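Local coordinates for DUF3863 domain-containing protein (Parabacteroides distasonis, PDB 3LM3) that is of uncharacterised function but is probably a glycoside hydrolase or polysaccharide deacetylase acting on carbohydrates, at residues Ile166-Ser175 / Asp211-Phe222. Sequence-based numbering, arbitrary orientation.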
loop_
_atom_site.group_PDB
_atom_site.type_symbol
_atom_site.label_atom_id
_atom_site.label_comp_id
_atom_site.label_asym_id
_atom_site.label_seq_id
_atom_site.Cartn_x
_atom_site.Cartn_y
_atom_site.Cartn_z
ATOM N N ILE A 166 0.032 -19.071 -1.052
ATOM C CA ILE A 166 -0.525 -17.731 -1.279
ATOM C C ILE A 166 0.639 -16.871 -1.698
ATOM O O ILE A 166 1.656 -16.851 -1.024
ATOM C CB ILE A 166 -1.237 -17.187 -0.043
ATOM C CG1 ILE A 166 -2.556 -17.938 0.147
ATOM C CG2 ILE A 166 -1.431 -15.649 -0.172
ATOM C CD1 ILE A 166 -3.239 -17.651 1.490
ATOM N N HIS A 167 0.505 -16.209 -2.849
ATOM C CA HIS A 167 1.642 -15.616 -3.538
ATOM C C HIS A 167 1.475 -14.108 -3.743
ATOM O O HIS A 167 2.187 -13.522 -4.549
ATOM C CB HIS A 167 1.908 -16.318 -4.875
ATOM C CG HIS A 167 2.208 -17.771 -4.709
ATOM N ND1 HIS A 167 3.452 -18.232 -4.337
ATOM C CD2 HIS A 167 1.413 -18.861 -4.811
ATOM C CE1 HIS A 167 3.416 -19.557 -4.248
ATOM N NE2 HIS A 167 2.179 -19.960 -4.483
ATOM N N VAL A 168 0.562 -13.500 -2.979
ATOM C CA VAL A 168 0.420 -12.051 -2.962
ATOM C C VAL A 168 0.240 -11.620 -1.509
ATOM O O VAL A 168 -0.482 -12.275 -0.746
ATOM C CB VAL A 168 -0.803 -11.601 -3.774
ATOM C CG1 VAL A 168 -0.940 -10.036 -3.777
ATOM C CG2 VAL A 168 -0.721 -12.167 -5.177
ATOM N N ALA A 169 0.868 -10.512 -1.108
ATOM C CA ALA A 169 0.532 -9.915 0.161
ATOM C C ALA A 169 0.689 -8.408 0.089
ATOM O O ALA A 169 1.636 -7.901 -0.520
ATOM C CB ALA A 169 1.384 -10.458 1.330
ATOM N N HIS A 170 -0.216 -7.681 0.751
ATOM C CA HIS A 170 0.054 -6.289 1.073
ATOM C C HIS A 170 1.005 -6.322 2.252
ATOM O O HIS A 170 0.607 -6.663 3.369
ATOM C CB HIS A 170 -1.224 -5.512 1.385
ATOM C CG HIS A 170 -1.007 -4.291 2.207
ATOM N ND1 HIS A 170 -0.091 -3.308 1.882
ATOM C CD2 HIS A 170 -1.558 -3.921 3.385
ATOM C CE1 HIS A 170 -0.099 -2.395 2.847
ATOM N NE2 HIS A 170 -0.977 -2.743 3.768
ATOM N N ALA A 171 2.281 -6.027 1.982
ATOM C CA ALA A 171 3.352 -5.999 2.974
ATOM C C ALA A 171 4.326 -4.845 2.683
ATOM O O ALA A 171 5.539 -4.927 2.964
ATOM C CB ALA A 171 4.057 -7.376 3.040
ATOM N N VAL A 172 3.822 -3.793 2.058
ATOM C CA VAL A 172 4.568 -2.527 1.761
ATOM C C VAL A 172 3.619 -1.464 2.307
ATOM O O VAL A 172 2.532 -1.399 1.865
ATOM C CB VAL A 172 4.803 -2.291 0.195
ATOM C CG1 VAL A 172 5.254 -0.819 -0.136
ATOM C CG2 VAL A 172 5.707 -3.316 -0.433
ATOM N N ILE A 173 4.010 -0.662 3.320
ATOM C CA ILE A 173 3.268 0.602 3.632
ATOM C C ILE A 173 4.218 1.656 3.136
ATOM O O ILE A 173 5.067 2.198 3.859
ATOM C CB ILE A 173 2.790 0.841 5.112
ATOM C CG1 ILE A 173 1.847 -0.288 5.575
ATOM C CG2 ILE A 173 1.936 2.087 5.169
ATOM C CD1 ILE A 173 1.053 -0.014 6.909
ATOM N N TRP A 174 4.132 1.908 1.829
ATOM C CA TRP A 174 5.202 2.592 1.126
ATOM C C TRP A 174 5.503 3.946 1.736
ATOM O O TRP A 174 4.599 4.785 1.925
ATOM C CB TRP A 174 4.900 2.779 -0.379
ATOM C CG TRP A 174 6.118 3.304 -1.055
ATOM C CD1 TRP A 174 7.249 2.596 -1.352
ATOM C CD2 TRP A 174 6.399 4.662 -1.395
ATOM N NE1 TRP A 174 8.205 3.424 -1.879
ATOM C CE2 TRP A 174 7.708 4.705 -1.905
ATOM C CE3 TRP A 174 5.671 5.859 -1.315
ATOM C CZ2 TRP A 174 8.297 5.887 -2.320
ATOM C CZ3 TRP A 174 6.277 7.031 -1.735
ATOM C CH2 TRP A 174 7.566 7.037 -2.235
ATOM N N SER A 175 6.783 4.174 2.046
ATOM C CA SER A 175 7.324 5.418 2.591
ATOM C C SER A 175 6.966 5.716 4.020
ATOM O O SER A 175 7.348 6.746 4.525
ATOM C CB SER A 175 7.030 6.656 1.737
ATOM O OG SER A 175 5.717 7.179 1.886
ATOM N N ASP A 211 8.659 -16.232 -3.666
ATOM C CA ASP A 211 7.593 -16.187 -4.678
ATOM C C ASP A 211 6.307 -15.622 -4.061
ATOM O O ASP A 211 5.286 -16.298 -3.971
ATOM C CB ASP A 211 7.399 -17.577 -5.292
ATOM C CG ASP A 211 6.465 -17.578 -6.486
ATOM O OD1 ASP A 211 6.146 -16.521 -7.044
ATOM O OD2 ASP A 211 6.023 -18.677 -6.868
ATOM N N CYS A 212 6.364 -14.358 -3.655
ATOM C CA CYS A 212 5.224 -13.660 -3.152
ATOM C C CYS A 212 5.359 -12.225 -3.633
ATOM O O CYS A 212 6.405 -11.598 -3.466
ATOM C CB CYS A 212 5.202 -13.698 -1.623
ATOM S SG CYS A 212 3.634 -13.058 -0.908
ATOM N N VAL A 213 4.316 -11.725 -4.241
ATOM C CA VAL A 213 4.304 -10.356 -4.746
ATOM C C VAL A 213 3.970 -9.442 -3.574
ATOM O O VAL A 213 2.958 -9.605 -2.884
ATOM C CB VAL A 213 3.213 -10.188 -5.827
ATOM C CG1 VAL A 213 3.224 -8.745 -6.383
ATOM C CG2 VAL A 213 3.398 -11.195 -6.942
ATOM N N ASN A 214 4.815 -8.451 -3.340
ATOM C CA ASN A 214 4.634 -7.518 -2.234
ATOM C C ASN A 214 3.989 -6.224 -2.754
ATOM O O ASN A 214 4.568 -5.531 -3.585
ATOM C CB ASN A 214 5.968 -7.223 -1.524
ATOM C CG ASN A 214 5.765 -6.592 -0.183
ATOM O OD1 ASN A 214 4.635 -6.309 0.189
ATOM N ND2 ASN A 214 6.851 -6.376 0.590
ATOM N N LEU A 215 2.801 -5.941 -2.254
ATOM C CA LEU A 215 1.959 -4.826 -2.654
ATOM C C LEU A 215 1.826 -3.745 -1.601
ATOM O O LEU A 215 1.495 -3.989 -0.437
ATOM C CB LEU A 215 0.529 -5.293 -2.965
ATOM C CG LEU A 215 0.395 -6.289 -4.111
ATOM C CD1 LEU A 215 -1.090 -6.614 -4.359
ATOM C CD2 LEU A 215 1.050 -5.743 -5.408
ATOM N N ASP A 216 2.032 -2.510 -2.035
ATOM C CA ASP A 216 1.604 -1.306 -1.314
ATOM C C ASP A 216 0.113 -1.320 -0.987
ATOM O O ASP A 216 -0.673 -2.000 -1.657
ATOM C CB ASP A 216 1.946 -0.085 -2.164
ATOM C CG ASP A 216 1.957 1.233 -1.389
ATOM O OD1 ASP A 216 2.007 1.255 -0.122
ATOM O OD2 ASP A 216 1.884 2.289 -2.083
ATOM N N GLY A 217 -0.266 -0.531 0.009
ATOM C CA GLY A 217 -1.635 -0.437 0.507
ATOM C C GLY A 217 -2.411 0.820 0.121
ATOM O O GLY A 217 -3.624 0.754 -0.084
ATOM N N TRP A 218 -1.729 1.980 0.109
ATOM C CA TRP A 218 -2.320 3.271 -0.220
ATOM C C TRP A 218 -1.419 4.052 -1.165
ATOM O O TRP A 218 -0.310 4.453 -0.804
ATOM C CB TRP A 218 -2.526 4.154 1.021
ATOM C CG TRP A 218 -3.387 3.673 2.133
ATOM C CD1 TRP A 218 -4.674 4.056 2.383
ATOM C CD2 TRP A 218 -3.023 2.779 3.180
ATOM N NE1 TRP A 218 -5.129 3.451 3.519
ATOM C CE2 TRP A 218 -4.128 2.679 4.044
ATOM C CE3 TRP A 218 -1.864 2.069 3.482
ATOM C CZ2 TRP A 218 -4.120 1.863 5.172
ATOM C CZ3 TRP A 218 -1.853 1.263 4.619
ATOM C CH2 TRP A 218 -2.986 1.165 5.440
ATOM N N THR A 219 -1.889 4.354 -2.352
ATOM C CA THR A 219 -1.091 5.132 -3.294
ATOM C C THR A 219 -0.855 6.536 -2.735
ATOM O O THR A 219 -1.806 7.251 -2.419
ATOM C CB THR A 219 -1.779 5.204 -4.648
ATOM O OG1 THR A 219 -1.977 3.867 -5.140
ATOM C CG2 THR A 219 -0.957 6.042 -5.650
HETATM N N MSE A 220 0.419 6.911 -2.671
HETATM C CA MSE A 220 0.839 8.217 -2.172
HETATM C C MSE A 220 0.983 9.265 -3.262
HETATM O O MSE A 220 1.372 8.966 -4.393
HETATM C CB MSE A 220 2.181 8.110 -1.473
HETATM C CG MSE A 220 2.161 7.323 -0.202
HETATM SE SE MSE A 220 1.075 8.131 1.162
HETATM C CE MSE A 220 -0.517 7.181 0.886
ATOM N N ASP A 221 0.738 10.515 -2.874
ATOM C CA ASP A 221 1.246 11.644 -3.651
ATOM C C ASP A 221 2.720 11.713 -3.285
ATOM O O ASP A 221 3.074 11.995 -2.145
ATOM C CB ASP A 221 0.491 12.901 -3.262
ATOM C CG ASP A 221 0.944 14.129 -4.064
ATOM O OD1 ASP A 221 2.157 14.206 -4.377
ATOM O OD2 ASP A 221 0.085 15.003 -4.402
ATOM N N PHE A 222 3.585 11.455 -4.266
ATOM C CA PHE A 222 5.017 11.356 -3.988
ATOM C C PHE A 222 5.596 12.627 -3.376
ATOM O O PHE A 222 6.507 12.571 -2.542
ATOM C CB PHE A 222 5.804 11.018 -5.258
ATOM C CG PHE A 222 5.608 9.617 -5.769
ATOM C CD1 PHE A 222 5.936 8.531 -4.985
ATOM C CD2 PHE A 222 5.263 9.385 -7.091
ATOM C CE1 PHE A 222 5.827 7.252 -5.472
ATOM C CE2 PHE A 222 5.154 8.090 -7.588
ATOM C CZ PHE A 222 5.474 7.035 -6.789
#
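F222 turns its ring edge to one face of the W174 indole in an offset edge-to-face pair, planes at 85°, with F222 CD1 3.5 Å from W174 CH2. At the indole's edge, in its plane, lies CG of the selenomethionine M220, while CB of S175 sits over a face near the rim; W174 NE1 hydrogen-bonds to S187 O. W174 and F222 lie beyond the C-terminal ends of two neighbouring parallel β-strands, 168-172, the middle one of a three-stranded sheet, and 213-216, in the DUF3863 domain, probably related to glycoside hydrolases and deacetylases. The strands are twisted 57° against each other, yet straight backbone bonds link V213 N to H167 O, A169 N to V213 O and L215 N to A169 O. Branched V168 and L215 suit one face of this sheet, V168 CG1 and L215 CD1 meeting tightly at 3.5 Å.

Beyond A169 the backbone bonds grow long and bent, and side chains supplement them. The H170 ring has L215 O at its edge, nearly in plane, and ND1 donates to it at 2.9 Å; CG lies opposite the backbone N (chi1 158°), which swings the ring across to the other strand. An alanine at H170 would probably deprive L215 O of its straightest donor, with the weak bonds from A171 N and V172 N remaining, and open a gap beside G217. Glycine fits there because a CB would collide with H170 CE1. At the other end, H167 ND1 donates in its ring plane to D211 O, whereas D211 OD2 forms a salt bridge with R330. N214 uses both ends of its amide on A171: ND2 gives to A171 O from well above the carbonyl plane, and OD1 weakly accepts A171 N. D216 accepts through its side chain: OD1 receives W174 N at 3.0 Å, from above the carboxylate plane.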